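Local coordinates for insecticidal crystal protein Cry7Cal (Bacillus thuringiensis, PDB 5ZI1) that acts as an insecticidal crystal toxin against the locust Locusta migratoria manilensis, and probably does so by binding receptors of the insect, at residues A[256-261]-A[359-364]; A[263-268]-A[400-405]; A[310-315]-A[368-373]. All blocks are in the same frame, centred on the assembly; numbering follows the deposited sequence.

Contact 1: A[256-261]-A[359-364]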
loop_
_atom_site.group_PDB
_atom_site.type_symbol
_atom_site.label_atom_id
_atom_site.label_comp_id
_atom_site.label_asym_id
_atom_site.label_seq_id
_atom_site.Cartn_x
_atom_site.Cartn_y
_atom_site.Cartn_z
ATOM N N ASP A 256 -14.875 4.173 -3.864
ATOM C CA ASP A 256 -16.012 4.961 -3.391
ATOM C C ASP A 256 -17.236 4.069 -3.194
ATOM O O ASP A 256 -17.413 3.074 -3.909
ATOM C CB ASP A 256 -16.355 6.082 -4.369
ATOM C CG ASP A 256 -15.241 7.101 -4.501
ATOM O OD1 ASP A 256 -14.296 7.065 -3.669
ATOM O OD2 ASP A 256 -15.312 7.942 -5.430
ATOM N N PRO A 257 -18.088 4.381 -2.219
ATOM C CA PRO A 257 -19.275 3.538 -2.003
ATOM C C PRO A 257 -20.139 3.476 -3.254
ATOM O O PRO A 257 -20.223 4.433 -4.030
ATOM C CB PRO A 257 -19.992 4.220 -0.834
ATOM C CG PRO A 257 -18.827 4.959 -0.074
ATOM C CD PRO A 257 -17.955 5.452 -1.209
ATOM N N ILE A 258 -20.742 2.310 -3.471
ATOM C CA ILE A 258 -21.568 2.078 -4.665
ATOM C C ILE A 258 -22.967 2.547 -4.297
ATOM O O ILE A 258 -23.828 1.784 -3.856
ATOM C CB ILE A 258 -21.550 0.613 -5.108
ATOM C CG1 ILE A 258 -20.124 0.083 -5.281
ATOM C CG2 ILE A 258 -22.355 0.434 -6.387
ATOM C CD1 ILE A 258 -20.137 -1.406 -5.555
ATOM N N GLY A 259 -23.187 3.849 -4.449
ATOM C CA GLY A 259 -24.470 4.444 -4.157
ATOM C C GLY A 259 -24.808 5.450 -5.238
ATOM O O GLY A 259 -23.950 5.858 -6.024
ATOM N N LEU A 260 -26.082 5.841 -5.278
ATOM C CA LEU A 260 -26.528 6.763 -6.313
ATOM C C LEU A 260 -26.020 8.174 -6.032
ATOM O O LEU A 260 -26.196 8.701 -4.934
ATOM C CB LEU A 260 -28.046 6.759 -6.400
ATOM C CG LEU A 260 -28.645 7.682 -7.459
ATOM C CD1 LEU A 260 -28.326 7.166 -8.862
ATOM C CD2 LEU A 260 -30.148 7.769 -7.247
ATOM N N THR A 261 -25.367 8.773 -7.023
ATOM C CA THR A 261 -25.031 10.188 -7.015
ATOM C C THR A 261 -25.236 10.748 -8.417
ATOM O O THR A 261 -25.325 10.004 -9.402
ATOM C CB THR A 261 -23.568 10.473 -6.591
ATOM O OG1 THR A 261 -22.674 9.932 -7.575
ATOM C CG2 THR A 261 -23.260 9.896 -5.230
ATOM N N SER A 359 -20.780 -1.974 -11.729
ATOM C CA SER A 359 -21.987 -1.969 -10.915
ATOM C C SER A 359 -23.006 -0.969 -11.453
ATOM O O SER A 359 -22.654 0.004 -12.124
ATOM C CB SER A 359 -21.669 -1.645 -9.447
ATOM O OG SER A 359 -21.187 -0.316 -9.311
ATOM N N ILE A 360 -24.278 -1.229 -11.154
ATOM C CA ILE A 360 -25.358 -0.261 -11.352
ATOM C C ILE A 360 -25.847 0.150 -9.975
ATOM O O ILE A 360 -26.231 -0.705 -9.169
ATOM C CB ILE A 360 -26.538 -0.818 -12.181
ATOM C CG1 ILE A 360 -26.095 -1.366 -13.537
ATOM C CG2 ILE A 360 -27.600 0.302 -12.431
ATOM C CD1 ILE A 360 -25.713 -0.291 -14.523
ATOM N N ALA A 361 -25.852 1.450 -9.712
ATOM C CA ALA A 361 -26.411 1.984 -8.479
ATOM C C ALA A 361 -27.723 2.696 -8.790
ATOM O O ALA A 361 -27.864 3.331 -9.841
ATOM C CB ALA A 361 -25.426 2.947 -7.788
ATOM N N ALA A 362 -28.681 2.571 -7.874
ATOM C CA ALA A 362 -29.974 3.225 -7.990
ATOM C C ALA A 362 -30.463 3.556 -6.587
ATOM O O ALA A 362 -29.923 3.067 -5.584
ATOM C CB ALA A 362 -30.990 2.340 -8.729
ATOM N N ALA A 363 -31.498 4.394 -6.533
ATOM C CA ALA A 363 -32.156 4.763 -5.286
ATOM C C ALA A 363 -33.564 5.259 -5.592
ATOM O O ALA A 363 -33.851 5.729 -6.690
ATOM C CB ALA A 363 -31.388 5.851 -4.531
ATOM N N ASN A 364 -34.428 5.185 -4.590
ATOM C CA ASN A 364 -35.766 5.741 -4.707
ATOM C C ASN A 364 -36.177 6.293 -3.356
ATOM O O ASN A 364 -36.145 5.562 -2.360
ATOM C CB ASN A 364 -36.766 4.688 -5.160
ATOM C CG ASN A 364 -38.141 5.266 -5.329
ATOM O OD1 ASN A 364 -38.938 5.311 -4.390
ATOM N ND2 ASN A 364 -38.420 5.741 -6.528
HETATM O O HOH W 1 -27.942 4.181 -3.827
#
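Leu260 reaches obliquely over strand 359-364, and its CD2 methyl meets the CB of Ala363 at 3.5 Å. With CG anti to the backbone N (chi1 -180°), the branched end is carried toward Ala363: CD2 reaches that residue, while CD1 lies alongside the backbone near Ala361 O. Two residues earlier, Ile258 makes its closest approach with the methyl on its beta carbon, CG2. This methyl comes up against Ser359 OG at 3.2 Å, a close approach of a methyl to a hydroxyl, and is 4.2 Å from Ala361 CB. CD1 of Ile258 sits a little farther off, 4.0 Å from Ser359 OG. Between these two larger side chains the small methyl of Ala361 fits over Gly259, its CB 3.6 Å from Gly259 C, so main chain rather than side chain meets it there. Ser359, Ala361 and Ala363 thus present one face of the strand to the loop.

No direct hydrogen bond joins the two segments. Instead one water is held on both sides: it accepts from Leu260 N at 2.9 Å and donates to Ala362 O. Ile258 is the centre of an inverse gamma turn, closed by a weak bond from Gly259 N to Pro257 O. Further backbone bonds tie Ile258 to Pro448 and Leu260 to Trp271. This is loop-on-sheet packing: an irregular segment of the second domain of a three-domain Cry toxin, whose 258-260 part runs at 40° to 359-363, on an inner strand of one of the Greek-key sheets of its beta-prism.

Contact 2: A[263-268]-A[400-405]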
loop_
_atom_site.group_PDB
_atom_site.type_symbol
_atom_site.label_atom_id
_atom_site.label_comp_id
_atom_site.label_asym_id
_atom_site.label_seq_id
_atom_site.Cartn_x
_atom_site.Cartn_y
_atom_site.Cartn_z
ATOM N N ILE A 263 -27.690 12.433 -9.962
ATOM C CA ILE A 263 -28.994 12.641 -10.600
ATOM C C ILE A 263 -29.662 13.912 -10.080
ATOM O O ILE A 263 -30.155 14.732 -10.859
ATOM C CB ILE A 263 -29.901 11.404 -10.393
ATOM C CG1 ILE A 263 -29.171 10.108 -10.752
ATOM C CG2 ILE A 263 -31.159 11.519 -11.235
ATOM C CD1 ILE A 263 -28.620 10.090 -12.144
ATOM N N ASN A 264 -29.663 14.078 -8.755
ATOM C CA ASN A 264 -30.144 15.266 -8.048
ATOM C C ASN A 264 -31.549 15.663 -8.522
ATOM O O ASN A 264 -31.784 16.696 -9.151
ATOM C CB ASN A 264 -29.120 16.398 -8.171
ATOM C CG ASN A 264 -27.730 15.964 -7.684
ATOM O OD1 ASN A 264 -26.843 15.676 -8.492
ATOM N ND2 ASN A 264 -27.556 15.868 -6.357
ATOM N N GLU A 265 -32.474 14.758 -8.197
ATOM C CA GLU A 265 -33.909 14.976 -8.245
ATOM C C GLU A 265 -34.478 14.453 -6.937
ATOM O O GLU A 265 -33.914 13.540 -6.330
ATOM C CB GLU A 265 -34.560 14.268 -9.460
ATOM C CG GLU A 265 -34.121 14.868 -10.785
ATOM C CD GLU A 265 -34.512 14.037 -11.982
ATOM O OE1 GLU A 265 -35.302 13.081 -11.821
ATOM O OE2 GLU A 265 -34.017 14.337 -13.092
ATOM N N THR A 266 -35.586 15.045 -6.488
ATOM C CA THR A 266 -36.082 14.710 -5.156
ATOM C C THR A 266 -36.347 13.218 -5.009
ATOM O O THR A 266 -36.248 12.680 -3.901
ATOM C CB THR A 266 -37.349 15.501 -4.830
ATOM O OG1 THR A 266 -38.482 14.838 -5.397
ATOM C CG2 THR A 266 -37.260 16.907 -5.382
ATOM N N LYS A 267 -36.659 12.526 -6.110
ATOM C CA LYS A 267 -36.932 11.096 -6.023
ATOM C C LYS A 267 -35.651 10.267 -6.094
ATOM O O LYS A 267 -35.578 9.177 -5.513
ATOM C CB LYS A 267 -37.887 10.687 -7.141
ATOM C CG LYS A 267 -38.402 9.287 -7.032
ATOM C CD LYS A 267 -39.782 9.178 -7.671
ATOM C CE LYS A 267 -39.932 7.848 -8.380
ATOM N NZ LYS A 267 -41.192 7.751 -9.211
ATOM N N TYR A 268 -34.643 10.756 -6.802
ATOM C CA TYR A 268 -33.375 10.054 -6.958
ATOM C C TYR A 268 -32.240 10.864 -6.322
ATOM O O TYR A 268 -31.337 11.337 -7.016
ATOM C CB TYR A 268 -33.123 9.799 -8.440
ATOM C CG TYR A 268 -34.263 9.060 -9.112
ATOM C CD1 TYR A 268 -34.507 7.726 -8.822
ATOM C CD2 TYR A 268 -35.100 9.695 -10.032
ATOM C CE1 TYR A 268 -35.541 7.041 -9.413
ATOM C CE2 TYR A 268 -36.138 9.015 -10.638
ATOM C CZ TYR A 268 -36.355 7.689 -10.325
ATOM O OH TYR A 268 -37.387 6.989 -10.911
ATOM N N SER A 400 -32.632 4.327 -17.162
ATOM C CA SER A 400 -31.181 4.230 -17.077
ATOM C C SER A 400 -30.540 5.558 -16.723
ATOM O O SER A 400 -29.511 5.583 -16.035
ATOM C CB SER A 400 -30.626 3.721 -18.398
ATOM O OG SER A 400 -31.104 2.414 -18.624
ATOM N N SER A 401 -31.124 6.665 -17.186
ATOM C CA SER A 401 -30.584 7.984 -16.894
ATOM C C SER A 401 -30.810 8.393 -15.447
ATOM O O SER A 401 -30.299 9.436 -15.030
ATOM C CB SER A 401 -31.196 9.030 -17.826
ATOM O OG SER A 401 -32.540 9.303 -17.471
ATOM N N LYS A 402 -31.562 7.612 -14.679
ATOM C CA LYS A 402 -31.734 7.844 -13.254
ATOM C C LYS A 402 -30.876 6.909 -12.411
ATOM O O LYS A 402 -31.038 6.866 -11.187
ATOM C CB LYS A 402 -33.207 7.697 -12.866
ATOM C CG LYS A 402 -34.172 8.543 -13.706
ATOM C CD LYS A 402 -33.825 10.037 -13.688
ATOM C CE LYS A 402 -34.981 10.865 -14.264
ATOM N NZ LYS A 402 -34.499 11.965 -15.159
ATOM N N CYS A 403 -30.002 6.139 -13.045
ATOM C CA CYS A 403 -29.118 5.200 -12.372
ATOM C C CYS A 403 -27.685 5.645 -12.595
ATOM O O CYS A 403 -27.400 6.491 -13.449
ATOM C CB CYS A 403 -29.332 3.767 -12.887
ATOM S SG CYS A 403 -31.045 3.214 -12.707
ATOM N N LYS A 404 -26.770 5.070 -11.818
ATOM C CA LYS A 404 -25.358 5.368 -11.977
ATOM C C LYS A 404 -24.615 4.067 -12.190
ATOM O O LYS A 404 -24.685 3.160 -11.350
ATOM C CB LYS A 404 -24.800 6.124 -10.772
ATOM C CG LYS A 404 -23.306 6.339 -10.878
ATOM C CD LYS A 404 -22.773 7.099 -9.706
ATOM C CE LYS A 404 -21.304 7.445 -9.916
ATOM N NZ LYS A 404 -20.413 6.277 -9.641
ATOM N N SER A 405 -23.935 3.965 -13.322
ATOM C CA SER A 405 -23.056 2.842 -13.581
ATOM C C SER A 405 -21.625 3.246 -13.247
ATOM O O SER A 405 -21.238 4.408 -13.407
ATOM C CB SER A 405 -23.166 2.392 -15.035
ATOM O OG SER A 405 -22.771 3.445 -15.883
#
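Lys402 reaches out from the end of the 3-10 turn 400-402 and lies between Tyr268, Ile263 and Glu265, joining two connecting loops at the surface of the beta-prism domain of this Cry toxin. Its aliphatic part does most of the packing. CB stands almost directly over the centre of the Tyr268 ring, 3.8 Å from the centroid and 8° off the ring normal, which is a CH-pi contact, and CG follows it at 3.7 Å from Tyr268 CE2. Lys267 CG covers the opposite face, so the ring is held between two lysine chains. The phenol oxygen turns to another partner, hydrogen-bonding Asp310 OD2, and this fixes the far end of the tyrosine.

Ile263 packs against the same lysine from the side of the main chain. Its CD1 touches Ser401 O at 3.4 Å, CG1 lies near Lys402 O, and the CG2 methyl meets Lys402 CD at 3.9 Å, the two side chains crossing at about a right angle. Here the isoleucine lies against the carbonyls at the end of the 3-10 turn.

The polar end of Lys402 is steered by a bent chain: chi2 of -56° folds CD back, and a second bend at chi4 turns the ammonium to Glu265. The glutamate, extended beyond its CG, crosses the lysine. Its OE1 sits at the edge of the Tyr268 ring, in the ring plane, and 3.3 Å from Lys402 CE. The salt bridge itself is made at the other oxygen, where Glu265 OE2 receives Lys402 NZ at 3.2 Å on its syn lone pair.

Contact 3: A[310-315]-A[368-373]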
loop_
_atom_site.group_PDB
_atom_site.type_symbol
_atom_site.label_atom_id
_atom_site.label_comp_id
_atom_site.label_asym_id
_atom_site.label_seq_id
_atom_site.Cartn_x
_atom_site.Cartn_y
_atom_site.Cartn_z
ATOM N N ASP A 310 -41.496 2.862 -9.198
ATOM C CA ASP A 310 -40.566 1.968 -9.868
ATOM C C ASP A 310 -40.538 0.641 -9.121
ATOM O O ASP A 310 -40.973 0.541 -7.965
ATOM C CB ASP A 310 -39.152 2.530 -9.868
ATOM C CG ASP A 310 -39.096 3.991 -10.265
ATOM O OD1 ASP A 310 -39.648 4.371 -11.319
ATOM O OD2 ASP A 310 -38.446 4.755 -9.512
ATOM N N ARG A 311 -39.989 -0.379 -9.772
ATOM C CA ARG A 311 -39.787 -1.674 -9.133
ATOM C C ARG A 311 -38.345 -2.101 -9.373
ATOM O O ARG A 311 -37.815 -1.903 -10.468
ATOM C CB ARG A 311 -40.818 -2.724 -9.645
ATOM C CG ARG A 311 -40.333 -4.182 -9.723
ATOM C CD ARG A 311 -41.515 -5.159 -10.035
ATOM N NE ARG A 311 -42.364 -5.354 -8.842
ATOM C CZ ARG A 311 -42.463 -6.492 -8.154
ATOM N NH1 ARG A 311 -41.769 -7.555 -8.547
ATOM N NH2 ARG A 311 -43.256 -6.569 -7.082
ATOM N N PHE A 312 -37.692 -2.637 -8.339
ATOM C CA PHE A 312 -36.248 -2.866 -8.374
ATOM C C PHE A 312 -35.823 -3.636 -7.140
ATOM O O PHE A 312 -36.425 -3.501 -6.073
ATOM C CB PHE A 312 -35.464 -1.555 -8.429
ATOM C CG PHE A 312 -35.832 -0.610 -7.339
ATOM C CD1 PHE A 312 -35.202 -0.677 -6.096
ATOM C CD2 PHE A 312 -36.834 0.337 -7.544
ATOM C CE1 PHE A 312 -35.557 0.183 -5.079
ATOM C CE2 PHE A 312 -37.184 1.217 -6.531
ATOM C CZ PHE A 312 -36.546 1.136 -5.286
ATOM N N ALA A 313 -34.761 -4.420 -7.293
ATOM C CA ALA A 313 -34.219 -5.162 -6.170
ATOM C C ALA A 313 -33.297 -4.269 -5.344
ATOM O O ALA A 313 -32.722 -3.302 -5.852
ATOM C CB ALA A 313 -33.475 -6.398 -6.661
ATOM N N ILE A 314 -33.212 -4.585 -4.044
ATOM C CA ILE A 314 -32.288 -3.983 -3.093
ATOM C C ILE A 314 -31.699 -5.120 -2.273
ATOM O O ILE A 314 -32.372 -6.120 -2.002
ATOM C CB ILE A 314 -32.964 -2.963 -2.145
ATOM C CG1 ILE A 314 -34.002 -3.673 -1.268
ATOM C CG2 ILE A 314 -33.584 -1.785 -2.909
ATOM C CD1 ILE A 314 -34.606 -2.803 -0.178
ATOM N N TRP A 315 -30.439 -4.961 -1.852
ATOM C CA TRP A 315 -29.832 -6.003 -1.030
ATOM C C TRP A 315 -30.476 -5.996 0.343
ATOM O O TRP A 315 -30.715 -4.938 0.919
ATOM C CB TRP A 315 -28.318 -5.808 -0.853
ATOM C CG TRP A 315 -27.497 -5.772 -2.092
ATOM C CD1 TRP A 315 -27.942 -5.627 -3.367
ATOM C CD2 TRP A 315 -26.074 -5.870 -2.172
ATOM N NE1 TRP A 315 -26.886 -5.625 -4.241
ATOM C CE2 TRP A 315 -25.726 -5.784 -3.531
ATOM C CE3 TRP A 315 -25.063 -6.039 -1.226
ATOM C CZ2 TRP A 315 -24.411 -5.843 -3.970
ATOM C CZ3 TRP A 315 -23.755 -6.104 -1.663
ATOM C CH2 TRP A 315 -23.440 -6.006 -3.020
ATOM N N THR A 368 -40.499 5.857 1.707
ATOM C CA THR A 368 -39.261 5.480 2.366
ATOM C C THR A 368 -38.130 5.658 1.365
ATOM O O THR A 368 -38.353 6.025 0.209
ATOM C CB THR A 368 -39.312 4.048 2.905
ATOM O OG1 THR A 368 -38.142 3.805 3.694
ATOM C CG2 THR A 368 -39.373 3.039 1.767
ATOM N N TRP A 369 -36.899 5.407 1.814
ATOM C CA TRP A 369 -35.702 5.753 1.054
ATOM C C TRP A 369 -34.910 4.474 0.799
ATOM O O TRP A 369 -34.302 3.919 1.719
ATOM C CB TRP A 369 -34.895 6.802 1.819
ATOM C CG TRP A 369 -33.830 7.486 1.030
ATOM C CD1 TRP A 369 -33.403 7.164 -0.222
ATOM C CD2 TRP A 369 -33.046 8.616 1.448
ATOM N NE1 TRP A 369 -32.402 8.024 -0.614
ATOM C CE2 TRP A 369 -32.161 8.921 0.398
ATOM C CE3 TRP A 369 -33.006 9.397 2.609
ATOM C CZ2 TRP A 369 -31.242 9.974 0.474
ATOM C CZ3 TRP A 369 -32.098 10.450 2.677
ATOM C CH2 TRP A 369 -31.234 10.729 1.617
ATOM N N TYR A 370 -34.946 3.989 -0.440
ATOM C CA TYR A 370 -34.292 2.751 -0.841
ATOM C C TYR A 370 -32.948 3.036 -1.496
ATOM O O TYR A 370 -32.785 4.024 -2.215
ATOM C CB TYR A 370 -35.164 1.956 -1.828
ATOM C CG TYR A 370 -36.438 1.391 -1.233
ATOM C CD1 TYR A 370 -36.389 0.440 -0.223
ATOM C CD2 TYR A 370 -37.694 1.798 -1.697
ATOM C CE1 TYR A 370 -37.542 -0.083 0.324
ATOM C CE2 TYR A 370 -38.850 1.281 -1.163
ATOM C CZ TYR A 370 -38.774 0.338 -0.154
ATOM O OH TYR A 370 -39.925 -0.189 0.388
ATOM N N GLN A 371 -31.984 2.147 -1.262
ATOM C CA GLN A 371 -30.714 2.174 -1.976
ATOM C C GLN A 371 -30.556 0.834 -2.669
ATOM O O GLN A 371 -30.803 -0.215 -2.061
ATOM C CB GLN A 371 -29.537 2.443 -1.031
ATOM C CG GLN A 371 -29.845 3.446 0.037
ATOM C CD GLN A 371 -29.800 4.883 -0.450
ATOM O OE1 GLN A 371 -29.248 5.199 -1.516
ATOM N NE2 GLN A 371 -30.371 5.771 0.343
ATOM N N ALA A 372 -30.163 0.863 -3.938
ATOM C CA ALA A 372 -30.232 -0.334 -4.760
ATOM C C ALA A 372 -28.936 -0.530 -5.528
ATOM O O ALA A 372 -28.422 0.410 -6.145
ATOM C CB ALA A 372 -31.429 -0.256 -5.731
ATOM N N VAL A 373 -28.420 -1.754 -5.490
ATOM C CA VAL A 373 -27.373 -2.204 -6.401
ATOM C C VAL A 373 -27.903 -3.437 -7.129
ATOM O O VAL A 373 -27.622 -4.577 -6.722
ATOM C CB VAL A 373 -26.063 -2.501 -5.652
ATOM C CG1 VAL A 373 -25.008 -2.971 -6.637
ATOM C CG2 VAL A 373 -25.590 -1.242 -4.867
HETATM O O HOH W 2 -29.200 -2.332 -2.203
#
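A water between Trp315 and Gln371 is gripped three ways: it donates to Gln371 O at 2.7 Å, accepts from Trp315 N, and takes a weak further bond from Val373 N. Beside it Trp315 NE1 donates to Val373 O at 2.8 Å, with an N-H...O angle of 149°. The carbonyl oxygen lies at the indole edge, tilted a little out of the ring plane, and the Val373 side chain backs the bond, its CB 3.5 Å from Trp315 NE1.

Closer packing continues from there toward the strand starts. Two methyls press on carbonyl oxygens, Ala372 CB on Ala313 O at 3.3 Å and Ile314 CG2 on Gln371 O. The apolar contacts are those of Ile314 CD1 with Tyr370 CD1, at 3.7 Å, and of Phe312. The latter has CG between its backbone N and carbonyl carbon (chi1 54°), which swings the ring toward the other strand; there its edge meets Tyr370 CB at 3.7 Å.

Strands 312-315 and 369-373 belong to different four-stranded antiparallel sheets. The near-perpendicular meeting, at 93°, is of these two strand starts, where one Greek-key sheet meets the next in the beta-prism of a Cry toxin's second domain.

Following the chain from the N terminus, the long loop after strand 252-254 supplies 256-261 and then 263-268. Contact 1 closes when strand 352-365 returns to the first of these; contact 2 closes later, when the chain reaches 400-405, so the two cross. Contact 3 joins 310-315 to 368-373: it is nested inside the loop of contact 2 and crosses contact 1. Strands 404-407, 352-365 and 369-382 are successive neighbours in one sheet, with probable hydrogen bonds from Ala361 N to Lys404 O and from Ala372 N to Ala362 O. Together the contacts hold the loop after strand 252-254, and the sheet containing 312-324, against that sheet.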